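Putative type 11 methyltransferase (Sulfolobus solfataricus, PDB 3I9F) probably transfers methyl groups from S-adenosylmethionine to a substrate not yet identified, and binds zinc ions. Local coordinates at residues 41-46 against 69-74; 50-55 against 62-67; 83-88 against 134-139; 128-133 against 143-148. One frame throughout, in Å; residues are numbered along the deposited sequence.

Contact 1. Residues 41-46 against 69-74; sequences KLYCID and KEIPDN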
loop_
_atom_site.group_PDB
_atom_site.type_symbol
_atom_site.label_atom_id
_atom_site.label_comp_id
_atom_site.label_asym_id
_atom_site.label_seq_id
_atom_site.Cartn_x
_atom_site.Cartn_y
_atom_site.Cartn_z
ATOM N N LYS B 41 -3.430 -10.459 -5.163
ATOM C CA LYS B 41 -2.619 -9.266 -4.874
ATOM C C LYS B 41 -1.218 -9.671 -4.485
ATOM O O LYS B 41 -1.036 -10.651 -3.798
ATOM C CB LYS B 41 -3.156 -8.489 -3.690
ATOM C CG LYS B 41 -4.345 -7.611 -3.952
ATOM C CD LYS B 41 -4.674 -6.772 -2.696
ATOM C CE LYS B 41 -5.985 -6.014 -2.876
ATOM N NZ LYS B 41 -6.757 -6.090 -1.608
ATOM N N LEU B 42 -0.236 -8.874 -4.876
ATOM C CA LEU B 42 1.146 -9.118 -4.510
ATOM C C LEU B 42 1.705 -7.887 -3.825
ATOM O O LEU B 42 1.751 -6.794 -4.425
ATOM C CB LEU B 42 2.002 -9.466 -5.728
ATOM C CG LEU B 42 3.474 -9.783 -5.474
ATOM C CD1 LEU B 42 3.701 -10.735 -4.304
ATOM C CD2 LEU B 42 4.056 -10.386 -6.745
ATOM N N TYR B 43 2.122 -8.081 -2.572
ATOM C CA TYR B 43 2.823 -7.057 -1.821
ATOM C C TYR B 43 4.302 -7.413 -1.771
ATOM O O TYR B 43 4.654 -8.563 -1.482
ATOM C CB TYR B 43 2.325 -7.011 -0.393
ATOM C CG TYR B 43 0.905 -6.594 -0.169
ATOM C CD1 TYR B 43 0.560 -5.260 -0.140
ATOM C CD2 TYR B 43 -0.098 -7.536 0.086
ATOM C CE1 TYR B 43 -0.743 -4.854 0.093
ATOM C CE2 TYR B 43 -1.392 -7.137 0.347
ATOM C CZ TYR B 43 -1.708 -5.788 0.348
ATOM O OH TYR B 43 -3.001 -5.357 0.581
ATOM N N CYS B 44 5.157 -6.438 -2.032
ATOM C CA CYS B 44 6.586 -6.545 -1.813
ATOM C C CYS B 44 7.034 -5.593 -0.711
ATOM O O CYS B 44 6.894 -4.378 -0.843
ATOM C CB CYS B 44 7.314 -6.161 -3.075
ATOM S SG CYS B 44 7.114 -7.381 -4.357
ATOM N N ILE B 45 7.588 -6.156 0.352
ATOM C CA ILE B 45 8.119 -5.384 1.472
ATOM C C ILE B 45 9.654 -5.397 1.520
ATOM O O ILE B 45 10.285 -6.441 1.487
ATOM C CB ILE B 45 7.615 -5.938 2.824
ATOM C CG1 ILE B 45 6.098 -6.132 2.760
ATOM C CG2 ILE B 45 8.072 -5.022 3.955
ATOM C CD1 ILE B 45 5.404 -6.292 4.051
ATOM N N ASP B 46 10.252 -4.230 1.603
ATOM C CA ASP B 46 11.665 -4.152 1.892
ATOM C C ASP B 46 12.017 -2.785 2.458
ATOM O O ASP B 46 11.526 -1.751 2.014
ATOM C CB ASP B 46 12.534 -4.493 0.655
ATOM C CG ASP B 46 13.938 -5.053 1.038
ATOM O OD1 ASP B 46 14.311 -6.140 0.525
ATOM O OD2 ASP B 46 14.664 -4.422 1.875
ATOM N N LYS B 69 2.714 -2.351 7.805
ATOM C CA LYS B 69 1.658 -1.630 8.493
ATOM C C LYS B 69 0.333 -1.474 7.687
ATOM O O LYS B 69 -0.738 -1.704 8.215
ATOM C CB LYS B 69 2.196 -0.265 8.927
ATOM C CG LYS B 69 1.223 0.668 9.603
ATOM C CD LYS B 69 1.924 2.049 9.786
ATOM C CE LYS B 69 0.976 3.203 10.157
ATOM N NZ LYS B 69 0.026 2.833 11.240
ATOM N N GLU B 70 0.402 -1.066 6.429
ATOM C CA GLU B 70 -0.830 -0.692 5.709
ATOM C C GLU B 70 -1.572 -1.884 5.097
ATOM O O GLU B 70 -2.632 -1.721 4.513
ATOM C CB GLU B 70 -0.525 0.361 4.665
ATOM C CG GLU B 70 0.021 1.689 5.240
ATOM C CD GLU B 70 -0.955 2.435 6.196
ATOM O OE1 GLU B 70 -2.173 2.157 6.154
ATOM O OE2 GLU B 70 -0.498 3.303 6.991
ATOM N N ILE B 71 -1.004 -3.081 5.252
ATOM C CA ILE B 71 -1.644 -4.294 4.844
ATOM C C ILE B 71 -2.696 -4.636 5.890
ATOM O O ILE B 71 -2.399 -4.666 7.095
ATOM C CB ILE B 71 -0.698 -5.481 4.746
ATOM C CG1 ILE B 71 0.452 -5.217 3.762
ATOM C CG2 ILE B 71 -1.480 -6.689 4.316
ATOM C CD1 ILE B 71 1.468 -6.383 3.614
ATOM N N PRO B 72 -3.932 -4.871 5.430
ATOM C CA PRO B 72 -5.044 -5.035 6.348
ATOM C C PRO B 72 -4.968 -6.288 7.215
ATOM O O PRO B 72 -4.340 -7.289 6.836
ATOM C CB PRO B 72 -6.272 -5.068 5.434
ATOM C CG PRO B 72 -5.742 -4.965 3.991
ATOM C CD PRO B 72 -4.348 -4.558 4.040
ATOM N N ASP B 73 -5.633 -6.234 8.360
ATOM C CA ASP B 73 -5.682 -7.368 9.247
ATOM C C ASP B 73 -6.274 -8.556 8.525
ATOM O O ASP B 73 -7.190 -8.377 7.728
ATOM C CB ASP B 73 -6.560 -7.066 10.463
ATOM C CG ASP B 73 -5.981 -5.974 11.382
ATOM O OD1 ASP B 73 -4.781 -5.548 11.263
ATOM O OD2 ASP B 73 -6.780 -5.545 12.252
ATOM N N ASN B 74 -5.728 -9.752 8.786
ATOM C CA ASN B 74 -6.395 -11.004 8.456
ATOM C C ASN B 74 -6.801 -11.010 7.004
ATOM O O ASN B 74 -7.935 -11.323 6.706
ATOM C CB ASN B 74 -7.648 -11.171 9.353
ATOM C CG ASN B 74 -8.447 -12.459 9.066
ATOM O OD1 ASN B 74 -9.637 -12.395 8.775
ATOM N ND2 ASN B 74 -7.815 -13.608 9.183
#
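Ile71 lies flat over the phenol ring of Tyr43, and around this pair the loop 69-74 is fitted against the strand that ends at Ile45. Along the loop, Lys69 comes first and points away from the strand; the end of Glu70 leads off to a hydrogen bond with Ser66 of the second subunit. Ile71 follows and carries most of the contact. Its CG1 sits 3.9 Å from the centroid of the Tyr43 ring and only 12° off the ring normal, a CH-pi contact over the middle of the face. The two branches divide the ring between them: CD1 reaches the inner end, 3.8 Å from Tyr43 CG, while CG2 lies 4.0 Å from Tyr43 CE2, nearer the hydroxyl end. With CG1 placed anti to the carbonyl carbon (chi1 -58°) and CD1 extended beyond it, the longer branch also meets Ile45 tip to tip, CD1 to CD1 at 4.0 Å. Pro72 comes next, its CD 3.8 Å from Tyr43 OH, a van der Waals touch at the outer end of the phenol. Beyond it, Asp73 turns to a salt bridge with Arg100, which also binds Ile71 O. The Tyr43 and Ile71 side chains are buried over strand 39-45 and its two neighbours, 19-24 and 63-65, with Val22 and Leu65 touching both, so the loop closes over one face of the parallel part of the sheet before strand 76-82 begins.

Contact 2. Residues 50-55 against 62-67; sequences IALKEV and VITLSD. With ZN (zinc ion), chain H.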
loop_
_atom_site.group_PDB
_atom_site.type_symbol
_atom_site.label_atom_id
_atom_site.label_comp_id
_atom_site.label_asym_id
_atom_site.label_seq_id
_atom_site.Cartn_x
_atom_site.Cartn_y
_atom_site.Cartn_z
ATOM N N ILE B 50 15.786 1.601 -2.625
ATOM C CA ILE B 50 16.156 1.386 -4.021
ATOM C C ILE B 50 15.742 -0.010 -4.532
ATOM O O ILE B 50 15.321 -0.164 -5.695
ATOM C CB ILE B 50 17.686 1.598 -4.238
ATOM C CG1 ILE B 50 18.058 3.070 -3.997
ATOM C CG2 ILE B 50 18.130 1.135 -5.646
ATOM C CD1 ILE B 50 19.558 3.364 -4.138
ATOM N N ALA B 51 15.844 -1.030 -3.692
ATOM C CA ALA B 51 15.364 -2.357 -4.111
ATOM C C ALA B 51 13.913 -2.255 -4.539
ATOM O O ALA B 51 13.540 -2.810 -5.564
ATOM C CB ALA B 51 15.543 -3.408 -3.029
ATOM N N LEU B 52 13.117 -1.495 -3.798
ATOM C CA LEU B 52 11.706 -1.343 -4.127
ATOM C C LEU B 52 11.520 -0.611 -5.448
ATOM O O LEU B 52 10.609 -0.914 -6.206
ATOM C CB LEU B 52 10.948 -0.612 -3.021
ATOM C CG LEU B 52 10.711 -1.403 -1.734
ATOM C CD1 LEU B 52 9.777 -0.650 -0.725
ATOM C CD2 LEU B 52 10.190 -2.809 -2.064
ATOM N N LYS B 53 12.387 0.352 -5.711
ATOM C CA LYS B 53 12.295 1.145 -6.913
ATOM C C LYS B 53 12.374 0.236 -8.154
ATOM O O LYS B 53 11.537 0.341 -9.054
ATOM C CB LYS B 53 13.425 2.173 -6.936
ATOM C CG LYS B 53 12.980 3.576 -7.260
ATOM C CD LYS B 53 12.812 4.455 -5.972
ATOM C CE LYS B 53 13.942 5.495 -5.764
ATOM N NZ LYS B 53 13.469 6.921 -5.954
ATOM N N GLU B 54 13.368 -0.655 -8.160
ATOM C CA GLU B 54 13.576 -1.632 -9.209
ATOM C C GLU B 54 12.390 -2.563 -9.335
ATOM O O GLU B 54 12.031 -2.937 -10.437
ATOM C CB GLU B 54 14.864 -2.445 -8.968
ATOM C CG GLU B 54 16.199 -1.617 -9.056
ATOM C CD GLU B 54 16.299 -0.741 -10.319
ATOM O OE1 GLU B 54 16.013 -1.257 -11.385
ATOM O OE2 GLU B 54 16.680 0.444 -10.288
ATOM N N VAL B 55 11.762 -2.936 -8.229
ATOM C CA VAL B 55 10.521 -3.725 -8.324
ATOM C C VAL B 55 9.395 -2.910 -8.983
ATOM O O VAL B 55 8.730 -3.398 -9.861
ATOM C CB VAL B 55 10.064 -4.285 -6.959
ATOM C CG1 VAL B 55 8.609 -4.773 -7.026
ATOM C CG2 VAL B 55 11.017 -5.402 -6.491
ATOM N N VAL B 62 2.444 -4.649 -8.598
ATOM C CA VAL B 62 2.980 -4.975 -7.266
ATOM C C VAL B 62 2.732 -3.802 -6.300
ATOM O O VAL B 62 2.860 -2.628 -6.663
ATOM C CB VAL B 62 4.481 -5.354 -7.324
ATOM C CG1 VAL B 62 5.042 -5.452 -5.943
ATOM C CG2 VAL B 62 4.646 -6.676 -7.995
ATOM N N ILE B 63 2.303 -4.115 -5.093
ATOM C CA ILE B 63 2.194 -3.060 -4.094
ATOM C C ILE B 63 3.479 -3.078 -3.237
ATOM O O ILE B 63 3.704 -3.995 -2.500
ATOM C CB ILE B 63 0.947 -3.223 -3.248
ATOM C CG1 ILE B 63 -0.308 -3.249 -4.139
ATOM C CG2 ILE B 63 0.882 -2.083 -2.211
ATOM C CD1 ILE B 63 -1.669 -3.583 -3.358
ATOM N N THR B 64 4.321 -2.076 -3.399
ATOM C CA THR B 64 5.602 -1.972 -2.681
ATOM C C THR B 64 5.415 -1.220 -1.362
ATOM O O THR B 64 4.828 -0.175 -1.353
ATOM C CB THR B 64 6.690 -1.228 -3.495
ATOM O OG1 THR B 64 6.198 0.047 -3.912
ATOM C CG2 THR B 64 7.115 -2.012 -4.720
ATOM N N LEU B 65 5.915 -1.775 -0.258
ATOM C CA LEU B 65 5.786 -1.176 1.040
ATOM C C LEU B 65 7.118 -1.217 1.760
ATOM O O LEU B 65 7.844 -2.204 1.661
ATOM C CB LEU B 65 4.753 -1.921 1.870
ATOM C CG LEU B 65 3.316 -1.971 1.363
ATOM C CD1 LEU B 65 2.490 -2.893 2.275
ATOM C CD2 LEU B 65 2.643 -0.565 1.253
ATOM N N SER B 66 7.407 -0.167 2.534
ATOM C CA SER B 66 8.598 -0.147 3.399
ATOM C C SER B 66 8.424 -1.075 4.589
ATOM O O SER B 66 9.382 -1.434 5.222
ATOM C CB SER B 66 8.888 1.268 3.916
ATOM O OG SER B 66 7.932 1.676 4.884
ATOM N N ASP B 67 7.199 -1.526 4.829
ATOM C CA ASP B 67 6.826 -2.134 6.064
ATOM C C ASP B 67 5.377 -2.677 5.907
ATOM O O ASP B 67 4.617 -2.180 5.100
ATOM C CB ASP B 67 6.859 -0.988 7.081
ATOM C CG ASP B 67 6.419 -1.397 8.421
ATOM O OD1 ASP B 67 7.270 -1.927 9.178
ATOM O OD2 ASP B 67 5.227 -1.222 8.710
HETATM ZN ZN ZN H . 15.882 1.686 -11.413
#
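Helix 49-58 packs on strand 63-65 within a beta-alpha-beta unit that starts at strand 39-45, and Leu52 and Val55, one helical turn apart, make the interface. Leu52 spreads its two methyls over neighbouring strand residues: CD1 presses against the backbone, 3.4 Å from Leu65 O, and CD2 lies 4.1 Å from Thr64 CB. Val55 uses a single methyl, CG1, held anti to the backbone N (chi1 165°), which fits between Val62 CG1 at 3.8 Å and Thr64 CG2 at 3.9 Å. The helix and strand segments run antiparallel, at 175°, with axes 9.0 Å apart, as expected where a helix returns the chain to the start of the next parallel strand in a Rossmann-like methyltransferase fold. Replacing Leu52 by an alanine would probably open a gap between the helix and the strand at Thr64 and Leu65, where both methyls now pack. Cys44 of strand 39-45 extends the same apolar layer, touching both valines. Glu54 takes no part in this interface: its chain bends at chi2 (-49°) and brings OE2 to 1.9 Å from a zinc ion, which Glu57 of the same helix also binds. On the strand side, Ile63 packs on Ile63 of the second subunit.

Contact 3. Residues 83-88 against 134-139; sequences NSFHDM and MGWFSN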
loop_
_atom_site.group_PDB
_atom_site.type_symbol
_atom_site.label_atom_id
_atom_site.label_comp_id
_atom_site.label_asym_id
_atom_site.label_seq_id
_atom_site.Cartn_x
_atom_site.Cartn_y
_atom_site.Cartn_z
ATOM N N ASN B 83 15.333 -16.091 1.987
ATOM C CA ASN B 83 16.690 -15.666 2.388
ATOM C C ASN B 83 16.718 -14.325 3.018
ATOM O O ASN B 83 17.674 -13.605 2.829
ATOM C CB ASN B 83 17.627 -15.675 1.198
ATOM C CG ASN B 83 17.576 -17.000 0.465
ATOM O OD1 ASN B 83 17.833 -18.072 1.059
ATOM N ND2 ASN B 83 17.169 -16.957 -0.781
ATOM N N SER B 84 15.662 -13.971 3.734
ATOM C CA SER B 84 15.502 -12.591 4.167
ATOM C C SER B 84 15.275 -12.435 5.666
ATOM O O SER B 84 15.568 -11.398 6.177
ATOM C CB SER B 84 14.387 -11.886 3.382
ATOM O OG SER B 84 13.138 -12.504 3.620
ATOM N N PHE B 85 14.743 -13.427 6.364
ATOM C CA PHE B 85 14.443 -13.256 7.772
ATOM C C PHE B 85 15.687 -13.104 8.621
ATOM O O PHE B 85 15.718 -12.303 9.536
ATOM C CB PHE B 85 13.617 -14.418 8.296
ATOM C CG PHE B 85 13.079 -14.218 9.667
ATOM C CD1 PHE B 85 11.992 -13.391 9.881
ATOM C CD2 PHE B 85 13.638 -14.884 10.750
ATOM C CE1 PHE B 85 11.469 -13.218 11.141
ATOM C CE2 PHE B 85 13.127 -14.720 12.040
ATOM C CZ PHE B 85 12.052 -13.869 12.235
ATOM N N HIS B 86 16.712 -13.877 8.323
ATOM C CA HIS B 86 17.857 -13.941 9.193
ATOM C C HIS B 86 18.535 -12.612 9.421
ATOM O O HIS B 86 19.038 -12.365 10.507
ATOM C CB HIS B 86 18.863 -14.994 8.745
ATOM C CG HIS B 86 19.476 -14.740 7.411
ATOM N ND1 HIS B 86 19.082 -15.420 6.279
ATOM C CD2 HIS B 86 20.478 -13.910 7.029
ATOM C CE1 HIS B 86 19.803 -15.004 5.252
ATOM N NE2 HIS B 86 20.657 -14.089 5.678
ATOM N N ASP B 87 18.507 -11.707 8.463
ATOM C CA ASP B 87 19.113 -10.407 8.744
ATOM C C ASP B 87 18.134 -9.255 8.879
ATOM O O ASP B 87 18.535 -8.110 8.900
ATOM C CB ASP B 87 20.268 -10.111 7.772
ATOM C CG ASP B 87 19.870 -10.201 6.311
ATOM O OD1 ASP B 87 18.712 -10.585 5.986
ATOM O OD2 ASP B 87 20.768 -9.911 5.484
ATOM N N MET B 88 16.865 -9.577 9.092
ATOM C CA MET B 88 15.827 -8.593 9.167
ATOM C C MET B 88 15.817 -7.905 10.524
ATOM O O MET B 88 15.956 -8.551 11.574
ATOM C CB MET B 88 14.477 -9.263 8.921
ATOM C CG MET B 88 13.403 -8.369 8.344
ATOM S SD MET B 88 11.987 -9.334 7.713
ATOM C CE MET B 88 10.942 -8.020 7.979
ATOM N N MET B 134 11.867 -21.929 14.053
ATOM C CA MET B 134 10.686 -22.251 14.868
ATOM C C MET B 134 10.699 -21.632 16.287
ATOM O O MET B 134 9.657 -21.524 16.916
ATOM C CB MET B 134 10.416 -23.770 14.873
ATOM C CG MET B 134 10.338 -24.377 13.423
ATOM S SD MET B 134 9.360 -23.455 12.193
ATOM C CE MET B 134 7.787 -23.660 13.026
ATOM N N GLY B 135 11.855 -21.188 16.764
ATOM C CA GLY B 135 11.930 -20.328 17.926
ATOM C C GLY B 135 11.213 -19.009 17.686
ATOM O O GLY B 135 10.510 -18.544 18.552
ATOM N N TRP B 136 11.357 -18.418 16.503
ATOM C CA TRP B 136 10.647 -17.172 16.164
ATOM C C TRP B 136 9.180 -17.377 15.759
ATOM O O TRP B 136 8.264 -16.606 16.137
ATOM C CB TRP B 136 11.355 -16.461 15.008
ATOM C CG TRP B 136 12.676 -16.027 15.383
ATOM C CD1 TRP B 136 13.861 -16.644 15.096
ATOM C CD2 TRP B 136 12.993 -14.894 16.155
ATOM N NE1 TRP B 136 14.890 -15.961 15.653
ATOM C CE2 TRP B 136 14.387 -14.876 16.314
ATOM C CE3 TRP B 136 12.229 -13.901 16.766
ATOM C CZ2 TRP B 136 15.053 -13.870 17.029
ATOM C CZ3 TRP B 136 12.886 -12.907 17.474
ATOM C CH2 TRP B 136 14.289 -12.914 17.612
ATOM N N PHE B 137 8.975 -18.391 14.932
ATOM C CA PHE B 137 7.668 -18.700 14.434
ATOM C C PHE B 137 7.054 -19.743 15.341
ATOM O O PHE B 137 6.593 -20.772 14.877
ATOM C CB PHE B 137 7.783 -19.198 13.007
ATOM C CG PHE B 137 8.141 -18.121 12.015
ATOM C CD1 PHE B 137 7.156 -17.470 11.303
ATOM C CD2 PHE B 137 9.461 -17.754 11.800
ATOM C CE1 PHE B 137 7.469 -16.484 10.405
ATOM C CE2 PHE B 137 9.778 -16.791 10.907
ATOM C CZ PHE B 137 8.784 -16.145 10.206
ATOM N N SER B 138 7.014 -19.438 16.639
ATOM C CA SER B 138 6.622 -20.394 17.684
ATOM C C SER B 138 5.115 -20.662 17.836
ATOM O O SER B 138 4.747 -21.558 18.604
ATOM C CB SER B 138 7.118 -19.869 19.019
ATOM O OG SER B 138 6.509 -18.596 19.246
ATOM N N ASN B 139 4.269 -19.877 17.161
ATOM C CA ASN B 139 2.829 -20.151 17.087
ATOM C C ASN B 139 2.494 -20.880 15.779
ATOM O O ASN B 139 1.366 -20.794 15.268
ATOM C CB ASN B 139 2.021 -18.853 17.149
ATOM C CG ASN B 139 2.420 -17.963 18.321
ATOM O OD1 ASN B 139 3.137 -16.931 18.151
ATOM N ND2 ASN B 139 1.996 -18.357 19.521
#
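Phe85 drives the edge of its ring into the face of the Trp136 indole while Phe137 aims an edge at one face of Phe85, making a three-ring aromatic cluster. Toward Trp136 the leading atom is Phe85 CE2, 3.6 Å from Trp136 CG and set toward the rim of the indole; the Phe85 plane and the five-membered ring meet at 69°. Phe85 CZ rests beside it, 3.9 Å from Trp136 CB. In the second pair the roles are reversed: Phe137 CE2 stands above the centre of the Phe85 ring, 3.9 Å from Phe85 CZ, with the two planes inclined at 54°. Phe85 can serve both partners because its CG is swung anti to the backbone N (chi1 -171°), which carries the ring out of the type I turn 85-88. A leucine in its place would probably leave the Trp136 face without its edge-on partner and Phe137 without a ring face to point at. Helix 130-136 ends at Trp136, and Phe137, the centre of an inverse gamma turn, turns its ring inward onto Val108 and Leu157 of the sheet. Phe85, in the loop after strand 76-82, also packs on Val94 and Ile95, placing its ring between helix 91-101 and the end of helix 130-136.

Contact 4. Residues 128-133 against 143-148; sequences MDEKDY and EKRFNP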
loop_
_atom_site.group_PDB
_atom_site.type_symbol
_atom_site.label_atom_id
_atom_site.label_comp_id
_atom_site.label_asym_id
_atom_site.label_seq_id
_atom_site.Cartn_x
_atom_site.Cartn_y
_atom_site.Cartn_z
ATOM N N MET B 128 20.370 -19.227 9.963
ATOM C CA MET B 128 19.403 -19.883 10.810
ATOM C C MET B 128 18.897 -21.180 10.168
ATOM O O MET B 128 18.519 -21.188 8.993
ATOM C CB MET B 128 18.192 -18.962 11.037
ATOM C CG MET B 128 18.448 -17.651 11.851
ATOM S SD MET B 128 17.058 -16.487 11.834
ATOM C CE MET B 128 15.750 -17.659 12.078
ATOM N N ASP B 129 18.809 -22.256 10.956
ATOM C CA ASP B 129 18.203 -23.504 10.499
ATOM C C ASP B 129 16.746 -23.567 10.906
ATOM O O ASP B 129 16.227 -22.646 11.548
ATOM C CB ASP B 129 18.949 -24.711 11.055
ATOM C CG ASP B 129 19.052 -24.677 12.559
ATOM O OD1 ASP B 129 18.147 -24.080 13.202
ATOM O OD2 ASP B 129 20.031 -25.229 13.107
ATOM N N GLU B 130 16.073 -24.648 10.504
ATOM C CA GLU B 130 14.709 -24.920 10.943
ATOM C C GLU B 130 14.505 -24.629 12.410
ATOM O O GLU B 130 13.573 -23.933 12.802
ATOM C CB GLU B 130 14.351 -26.389 10.745
ATOM C CG GLU B 130 12.866 -26.656 11.016
ATOM C CD GLU B 130 12.386 -28.064 10.655
ATOM O OE1 GLU B 130 12.803 -28.600 9.598
ATOM O OE2 GLU B 130 11.577 -28.610 11.445
ATOM N N LYS B 131 15.357 -25.194 13.242
ATOM C CA LYS B 131 15.117 -25.082 14.665
ATOM C C LYS B 131 15.112 -23.590 15.070
ATOM O O LYS B 131 14.281 -23.167 15.845
ATOM C CB LYS B 131 16.127 -25.910 15.444
ATOM C CG LYS B 131 15.856 -25.907 16.936
ATOM C CD LYS B 131 16.915 -26.700 17.721
ATOM C CE LYS B 131 16.534 -26.815 19.220
ATOM N NZ LYS B 131 15.055 -27.020 19.486
ATOM N N ASP B 132 16.033 -22.807 14.509
ATOM C CA ASP B 132 16.082 -21.357 14.772
ATOM C C ASP B 132 14.814 -20.660 14.301
ATOM O O ASP B 132 14.285 -19.799 14.987
ATOM C CB ASP B 132 17.318 -20.714 14.126
ATOM C CG ASP B 132 18.636 -21.237 14.717
ATOM O OD1 ASP B 132 18.727 -21.329 15.979
ATOM O OD2 ASP B 132 19.573 -21.545 13.932
ATOM N N TYR B 133 14.318 -21.056 13.135
ATOM C CA TYR B 133 13.139 -20.462 12.596
ATOM C C TYR B 133 11.988 -20.726 13.539
ATOM O O TYR B 133 11.242 -19.807 13.859
ATOM C CB TYR B 133 12.864 -20.912 11.156
ATOM C CG TYR B 133 13.473 -19.969 10.120
ATOM C CD1 TYR B 133 14.693 -20.219 9.551
ATOM C CD2 TYR B 133 12.816 -18.824 9.727
ATOM C CE1 TYR B 133 15.237 -19.374 8.627
ATOM C CE2 TYR B 133 13.352 -17.978 8.795
ATOM C CZ TYR B 133 14.573 -18.256 8.264
ATOM O OH TYR B 133 15.140 -17.382 7.348
ATOM N N GLU B 143 4.330 -27.856 8.174
ATOM C CA GLU B 143 3.379 -28.674 7.461
ATOM C C GLU B 143 4.107 -29.482 6.370
ATOM O O GLU B 143 3.897 -30.687 6.261
ATOM C CB GLU B 143 2.281 -27.776 6.870
ATOM C CG GLU B 143 1.635 -28.302 5.616
ATOM C CD GLU B 143 0.293 -27.690 5.345
ATOM O OE1 GLU B 143 0.238 -26.589 4.768
ATOM O OE2 GLU B 143 -0.719 -28.337 5.691
ATOM N N LYS B 144 4.934 -28.817 5.557
ATOM C CA LYS B 144 5.785 -29.498 4.590
ATOM C C LYS B 144 7.246 -29.041 4.696
ATOM O O LYS B 144 7.537 -27.953 5.199
ATOM C CB LYS B 144 5.312 -29.212 3.176
ATOM C CG LYS B 144 3.950 -29.764 2.822
ATOM C CD LYS B 144 3.314 -28.996 1.600
ATOM C CE LYS B 144 2.022 -29.668 1.070
ATOM N NZ LYS B 144 1.161 -30.269 2.171
ATOM N N ARG B 145 8.153 -29.874 4.182
ATOM C CA ARG B 145 9.559 -29.491 3.969
ATOM C C ARG B 145 9.980 -29.732 2.544
ATOM O O ARG B 145 9.462 -30.615 1.898
ATOM C CB ARG B 145 10.477 -30.305 4.831
ATOM C CG ARG B 145 10.201 -30.199 6.261
ATOM C CD ARG B 145 11.372 -30.724 7.022
ATOM N NE ARG B 145 11.183 -30.527 8.446
ATOM C CZ ARG B 145 10.345 -31.227 9.197
ATOM N NH1 ARG B 145 9.600 -32.197 8.667
ATOM N NH2 ARG B 145 10.244 -30.954 10.497
ATOM N N PHE B 146 10.939 -28.966 2.059
ATOM C CA PHE B 146 11.435 -29.116 0.693
ATOM C C PHE B 146 12.849 -28.535 0.560
ATOM O O PHE B 146 13.283 -27.762 1.401
ATOM C CB PHE B 146 10.456 -28.513 -0.320
ATOM C CG PHE B 146 10.330 -27.023 -0.250
ATOM C CD1 PHE B 146 10.913 -26.210 -1.239
ATOM C CD2 PHE B 146 9.629 -26.416 0.787
ATOM C CE1 PHE B 146 10.799 -24.816 -1.184
ATOM C CE2 PHE B 146 9.506 -25.017 0.843
ATOM C CZ PHE B 146 10.095 -24.220 -0.134
ATOM N N ASN B 147 13.568 -28.963 -0.477
ATOM C CA ASN B 147 14.952 -28.580 -0.698
ATOM C C ASN B 147 15.077 -27.846 -2.018
ATOM O O ASN B 147 15.400 -28.450 -3.035
ATOM C CB ASN B 147 15.874 -29.808 -0.684
ATOM C CG ASN B 147 15.906 -30.517 0.687
ATOM O OD1 ASN B 147 16.019 -29.873 1.761
ATOM N ND2 ASN B 147 15.833 -31.858 0.651
ATOM N N PRO B 148 14.860 -26.525 -1.996
ATOM C CA PRO B 148 14.942 -25.667 -3.192
ATOM C C PRO B 148 16.222 -25.852 -3.963
ATOM O O PRO B 148 16.208 -25.844 -5.195
ATOM C CB PRO B 148 14.940 -24.237 -2.611
ATOM C CG PRO B 148 14.428 -24.353 -1.266
ATOM C CD PRO B 148 14.725 -25.731 -0.763
#
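Glu130 OE1 accepts a nearly straight hydrogen bond from Arg145 NE, 2.8 Å long with an N-H...O angle of 175°, on its syn side and somewhat out of the carboxylate plane. Its twin oxygen, Glu130 OE2, takes Arg145 NH2 at 2.9 Å through the syn lone pair, also close to linear. The arginine therefore grips the carboxylate side-on, by NE and one terminal nitrogen, with each nitrogen bound to a different oxygen. Both acceptors lie near the guanidinium plane, and the carboxylate plane is tilted only 24° from it. Although the two side chains cross at about a right angle, their flat ends can still meet edge to edge. Glu130 reaches out with CG anti to the backbone N (chi1 -172°) and an extended chain; Arg145 is extended from CG to NE. Behind the bridge, the first turn of helix 130-136 is fixed by a capping box: Asp129 OD1, at the N-cap, accepts from Asp132 N at 2.8 Å, and Asp132 OD2 accepts from Asp129 N at 3.2 Å. Lys115 forms a salt bridge with Asp132. In strand 140-146, Glu143 and Lys144 face Val156 across a classic beta bulge, just before Arg145. Two bonds in place of one restrict rotation of both charged groups, and the paired charges probably offset each other at the protein surface, where the bridge ties the start of the helix to the outermost strand of the sheet within this chain.

In the fold
Contacts 1 and 2 adjoin, with centres 11 Å apart: strands 39-45 and 63-65 are hydrogen-bonded neighbours in the sheet, contact 2 falls between the two segments of contact 1 along the chain, and both reach the second subunit. Contacts 3 and 4 come later in sequence, share helix 130-136 and have alternating segments; their centres lie 10 Å apart, with Met128 packing on Phe85 and Trp136. Contacts 2 and 4 sit on opposite sides of the chain's centre, about 26 Å between centres. Contacts 1 and 2 thus lie at the parallel edge, near the second subunit; contact 4 reaches the antiparallel edge, and contact 3 ties helix 130-136 back to the loop after strand 76-82.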